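Local coordinates for protein mitochondrial enolase superfamily member 1 (Homo sapiens, PDB 4A35) that dehydrates L-fuconate to 2-keto-3-deoxy-L-fuconate in L-fucose breakdown, using a magnesium ion to stabilise the enediolate intermediate, at residues 134-137 with 138-142; 401-405 with 406-410. One frame throughout, in Å; residues are numbered along the deposited sequence.

Contact 1: 134-137 with 138-142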
loop_
_atom_site.group_PDB
_atom_site.type_symbol
_atom_site.label_atom_id
_atom_site.label_comp_id
_atom_site.label_asym_id
_atom_site.label_seq_id
_atom_site.Cartn_x
_atom_site.Cartn_y
_atom_site.Cartn_z
ATOM N N PRO A 134 -16.392 1.194 -27.607
ATOM C CA PRO A 134 -15.854 1.853 -26.395
ATOM C C PRO A 134 -15.900 0.823 -25.246
ATOM O O PRO A 134 -16.712 -0.127 -25.296
ATOM C CB PRO A 134 -16.854 2.998 -26.128
ATOM C CG PRO A 134 -18.076 2.644 -26.885
ATOM C CD PRO A 134 -17.745 1.691 -27.966
ATOM N N VAL A 135 -15.008 0.948 -24.260
ATOM C CA VAL A 135 -14.954 -0.013 -23.152
ATOM C C VAL A 135 -16.354 -0.154 -22.475
ATOM O O VAL A 135 -16.750 -1.281 -22.141
ATOM C CB VAL A 135 -13.812 0.333 -22.141
ATOM C CG1 VAL A 135 -14.055 -0.298 -20.762
ATOM C CG2 VAL A 135 -12.455 -0.102 -22.710
ATOM N N TRP A 136 -17.071 0.953 -22.225
ATOM C CA TRP A 136 -18.389 0.812 -21.562
ATOM C C TRP A 136 -19.315 -0.184 -22.337
ATOM O O TRP A 136 -19.961 -1.041 -21.722
ATOM C CB TRP A 136 -19.097 2.166 -21.348
ATOM C CG TRP A 136 -19.622 2.846 -22.595
ATOM C CD1 TRP A 136 -18.999 3.825 -23.313
ATOM C CD2 TRP A 136 -20.898 2.626 -23.232
ATOM N NE1 TRP A 136 -19.774 4.193 -24.396
ATOM C CE2 TRP A 136 -20.964 3.501 -24.351
ATOM C CE3 TRP A 136 -21.985 1.761 -22.980
ATOM C CZ2 TRP A 136 -22.071 3.548 -25.211
ATOM C CZ3 TRP A 136 -23.090 1.805 -23.848
ATOM C CH2 TRP A 136 -23.110 2.672 -24.956
ATOM N N LYS A 137 -19.261 -0.145 -23.683
ATOM C CA LYS A 137 -20.124 -0.951 -24.540
ATOM C C LYS A 137 -19.626 -2.366 -24.607
ATOM O O LYS A 137 -20.432 -3.297 -24.580
ATOM C CB LYS A 137 -20.253 -0.315 -25.939
ATOM C CG LYS A 137 -21.215 -1.049 -26.893
ATOM C CD LYS A 137 -22.648 -1.192 -26.333
ATOM C CE LYS A 137 -23.642 -1.612 -27.420
ATOM N NZ LYS A 137 -24.867 -2.226 -26.802
ATOM N N LEU A 138 -18.288 -2.541 -24.591
ATOM C CA LEU A 138 -17.684 -3.876 -24.538
ATOM C C LEU A 138 -18.179 -4.589 -23.286
ATOM O O LEU A 138 -18.557 -5.773 -23.347
ATOM C CB LEU A 138 -16.130 -3.747 -24.513
ATOM C CG LEU A 138 -15.333 -5.058 -24.318
ATOM C CD1 LEU A 138 -15.430 -5.909 -25.608
ATOM C CD2 LEU A 138 -13.840 -4.746 -23.945
ATOM N N LEU A 139 -18.174 -3.861 -22.137
ATOM C CA LEU A 139 -18.625 -4.418 -20.862
ATOM C C LEU A 139 -20.118 -4.725 -20.887
ATOM O O LEU A 139 -20.528 -5.837 -20.496
ATOM C CB LEU A 139 -18.289 -3.441 -19.722
ATOM C CG LEU A 139 -16.787 -3.321 -19.417
ATOM C CD1 LEU A 139 -16.534 -2.186 -18.431
ATOM C CD2 LEU A 139 -16.226 -4.675 -18.910
ATOM N N VAL A 140 -20.929 -3.739 -21.307
ATOM C CA VAL A 140 -22.416 -3.908 -21.437
ATOM C C VAL A 140 -22.784 -5.161 -22.286
ATOM O O VAL A 140 -23.684 -5.913 -21.899
ATOM C CB VAL A 140 -23.078 -2.621 -21.994
ATOM C CG1 VAL A 140 -24.498 -2.870 -22.561
ATOM C CG2 VAL A 140 -23.098 -1.516 -20.925
ATOM N N ASP A 141 -22.084 -5.389 -23.412
ATOM C CA ASP A 141 -22.380 -6.484 -24.330
ATOM C C ASP A 141 -21.808 -7.825 -23.911
ATOM O O ASP A 141 -22.193 -8.836 -24.484
ATOM C CB ASP A 141 -21.887 -6.126 -25.740
ATOM C CG ASP A 141 -22.736 -5.068 -26.454
ATOM O OD1 ASP A 141 -23.834 -4.685 -25.904
ATOM O OD2 ASP A 141 -22.349 -4.662 -27.572
ATOM N N MET A 142 -20.936 -7.849 -22.877
ATOM C CA MET A 142 -20.242 -9.048 -22.436
ATOM C C MET A 142 -21.189 -10.019 -21.774
ATOM O O MET A 142 -22.045 -9.633 -20.975
ATOM C CB MET A 142 -19.137 -8.658 -21.437
ATOM C CG MET A 142 -17.952 -9.498 -21.552
ATOM S SD MET A 142 -16.642 -8.953 -20.440
ATOM C CE MET A 142 -15.800 -7.707 -21.518
#

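Contact 2: 401-405 with 406-410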
loop_
_atom_site.group_PDB
_atom_site.type_symbol
_atom_site.label_atom_id
_atom_site.label_comp_id
_atom_site.label_asym_id
_atom_site.label_seq_id
_atom_site.Cartn_x
_atom_site.Cartn_y
_atom_site.Cartn_z
ATOM N N MET A 401 -16.972 14.330 -23.372
ATOM C CA MET A 401 -18.009 15.202 -23.930
ATOM C C MET A 401 -19.056 15.474 -22.856
ATOM O O MET A 401 -19.838 14.591 -22.499
ATOM C CB MET A 401 -18.666 14.590 -25.199
ATOM C CG MET A 401 -17.680 14.234 -26.295
ATOM S SD MET A 401 -17.116 15.697 -27.190
ATOM C CE MET A 401 -15.627 15.730 -26.721
ATOM N N ILE A 402 -19.065 16.701 -22.352
ATOM C CA ILE A 402 -20.037 17.141 -21.344
ATOM C C ILE A 402 -21.158 17.918 -22.004
ATOM O O ILE A 402 -20.910 18.882 -22.729
ATOM C CB ILE A 402 -19.383 17.990 -20.203
ATOM C CG1 ILE A 402 -18.199 17.249 -19.530
ATOM C CG2 ILE A 402 -20.436 18.559 -19.155
ATOM C CD1 ILE A 402 -18.642 15.971 -18.646
ATOM N N GLN A 403 -22.402 17.490 -21.736
ATOM C CA GLN A 403 -23.614 18.168 -22.199
ATOM C C GLN A 403 -24.531 18.303 -21.006
ATOM O O GLN A 403 -24.859 17.293 -20.396
ATOM C CB GLN A 403 -24.292 17.390 -23.352
ATOM C CG GLN A 403 -25.640 17.946 -23.772
ATOM C CD GLN A 403 -26.483 16.942 -24.524
ATOM O OE1 GLN A 403 -26.110 16.454 -25.592
ATOM N NE2 GLN A 403 -27.658 16.641 -24.002
ATOM N N ARG A 404 -24.935 19.539 -20.662
ATOM C CA ARG A 404 -25.838 19.815 -19.531
ATOM C C ARG A 404 -25.329 19.131 -18.242
ATOM O O ARG A 404 -26.062 18.362 -17.582
ATOM C CB ARG A 404 -27.286 19.366 -19.874
ATOM C CG ARG A 404 -27.846 20.054 -21.111
ATOM C CD ARG A 404 -29.229 19.530 -21.426
ATOM N NE ARG A 404 -29.798 20.183 -22.600
ATOM C CZ ARG A 404 -31.089 20.454 -22.751
ATOM N NH1 ARG A 404 -31.962 20.121 -21.803
ATOM N NH2 ARG A 404 -31.521 21.061 -23.851
ATOM N N ALA A 405 -24.020 19.347 -17.933
ATOM C CA ALA A 405 -23.357 18.817 -16.731
ATOM C C ALA A 405 -23.518 17.265 -16.644
ATOM O O ALA A 405 -23.773 16.712 -15.571
ATOM C CB ALA A 405 -23.918 19.491 -15.476
ATOM N N SER A 406 -23.406 16.601 -17.805
ATOM C CA SER A 406 -23.528 15.137 -17.907
ATOM C C SER A 406 -22.504 14.616 -18.856
ATOM O O SER A 406 -22.244 15.252 -19.892
ATOM C CB SER A 406 -24.920 14.684 -18.359
ATOM O OG SER A 406 -25.956 15.264 -17.586
ATOM N N TYR A 407 -21.989 13.411 -18.544
ATOM C CA TYR A 407 -21.040 12.688 -19.387
ATOM C C TYR A 407 -21.779 12.005 -20.542
ATOM O O TYR A 407 -22.475 11.009 -20.309
ATOM C CB TYR A 407 -20.306 11.621 -18.549
ATOM C CG TYR A 407 -19.159 12.152 -17.723
ATOM C CD1 TYR A 407 -17.866 12.202 -18.243
ATOM C CD2 TYR A 407 -19.354 12.569 -16.404
ATOM C CE1 TYR A 407 -16.768 12.546 -17.437
ATOM C CE2 TYR A 407 -18.272 12.958 -15.599
ATOM C CZ TYR A 407 -16.986 12.962 -16.130
ATOM O OH TYR A 407 -15.898 13.324 -15.372
ATOM N N MET A 408 -21.559 12.464 -21.778
ATOM C CA MET A 408 -22.163 11.793 -22.910
ATOM C C MET A 408 -21.315 10.538 -23.211
ATOM O O MET A 408 -20.071 10.636 -23.167
ATOM C CB MET A 408 -22.268 12.750 -24.109
ATOM C CG MET A 408 -23.107 13.971 -23.800
ATOM S SD MET A 408 -24.745 13.666 -23.066
ATOM C CE MET A 408 -25.548 12.833 -24.453
ATOM N N PRO A 409 -21.954 9.357 -23.384
ATOM C CA PRO A 409 -21.174 8.114 -23.583
ATOM C C PRO A 409 -20.180 8.185 -24.745
ATOM O O PRO A 409 -20.581 8.506 -25.869
ATOM C CB PRO A 409 -22.250 7.049 -23.858
ATOM C CG PRO A 409 -23.503 7.596 -23.244
ATOM C CD PRO A 409 -23.407 9.092 -23.497
ATOM N N PRO A 410 -18.903 7.819 -24.511
ATOM C CA PRO A 410 -17.923 7.806 -25.626
ATOM C C PRO A 410 -18.398 6.968 -26.818
ATOM O O PRO A 410 -18.979 5.893 -26.640
ATOM C CB PRO A 410 -16.669 7.191 -24.989
ATOM C CG PRO A 410 -16.766 7.593 -23.529
ATOM C CD PRO A 410 -18.264 7.493 -23.214
HETATM O O HOH W 1 -17.807 11.800 -22.781
#

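Contact 1: 134-137 with 138-142
Lys137 NZ is gripped by two carboxylates: it reaches OD1 of Asp141, one turn further along the helix, at 2.8 Å, and makes a second salt bridge to Glu180 of helix 176-186. The ammonium approaches Asp141 OD1 from the syn side of the carboxylate, 20° out of its plane. With CG anti to the backbone N (chi1 -176°) and a bend at chi2 (57°), the lysine chain runs forward along the helix, bringing CE 3.3 Å from Asp141 OD2; that oxygen pairs with Lys133, just ahead of the helix. The aspartate, held between two lysines, is probably ionised. Pro134 takes the N-cap position of this short helix, and its O accepts the first i to i+4 bond, from Leu138 N at 3.0 Å. Three more of the same spacing follow, ending with Asp141 N on Lys137 O. Val140 CG2 comes to the edge of the Trp136 indole, near its plane, 4.0 Å from CE3, while Lys137 CB sits above one face toward the rim. On another side Val135 CG1 lies alongside Leu139 CD1 at 3.9 Å, and this apolar surface packs against helices 110-131 and 362-377, meeting Trp124, Ala128, His368 and Phe372.

Contact 2: 401-405 with 406-410
Tyr407 carries Ile402 CD1 on one face of its ring: the methyl stands 3.9 Å from the ring centroid and only 9° off the normal, a CH-pi contact centred on the ring. The two side chains run side by side from an antiparallel non-hydrogen-bonded pair, and the isoleucine turns back at chi2 (-69°) to bring its terminal methyl over the phenol. The Tyr407 side chain also touches Cys363 and Gln367 of helix 362-377 and Tyr188 and Ala190 of strand 188-192, while its hydroxyl is hydrogen-bonded to the carbonyl of Glu387. This is a beta hairpin, strand 401-402 turning through 403-405 into strand 406-408. Two good backbone bonds tie it: Met408 N to Met401 O, 2.8 Å and nearly straight at 169°, and Gln403 N to Ser406 O, 2.9 Å. Ser406 O also receives a CA-H...O contact from Ile402 CA at 3.2 Å. Across the other face of the hairpin Met408, bent at both chi2 and chi3, crosses the Gln403 side chain, with CG 3.6 Å from Gln403 CB and SD beside the same carbon; its CB faces Met401 CB. With an alanine at Met408, the CG and SD packing on Gln403 CB would be gone, which is likely to leave that face of the hairpin thinly covered. Near the open end, a water accepts from Met401 N at 2.7 Å, and its oxygen lies 2.6 Å from Met408 O. The chemistry thus divides by face: CH-pi packing on the Tyr407 side, van der Waals packing of methionine on Gln403 CB on the other, with the backbone bonds setting the register.

The two contacts have centres 18 Å apart, yet they meet where the chain leaves the hairpin. Trp136 NE1 of contact 1 points to Pro410 O of contact 2 at 2.9 Å, a probable hydrogen bond, and Trp136 CZ2 packs on Pro409 CB at 3.8 Å, so one indole joins helix 135-141 to the segment that follows strand 406-408. Helix 362-377 touches both, with His368 meeting Trp136 as well as Pro410. Contact 2 is nearer the substrate pocket: the Tyr407 side chain is about 4 Å from that of Ala357 and about 6 Å from that of Glu387, both inferred substrate-binding residues. The side chains of Val140 and Tyr407 each lie about 11 Å from a bound magnesium ion.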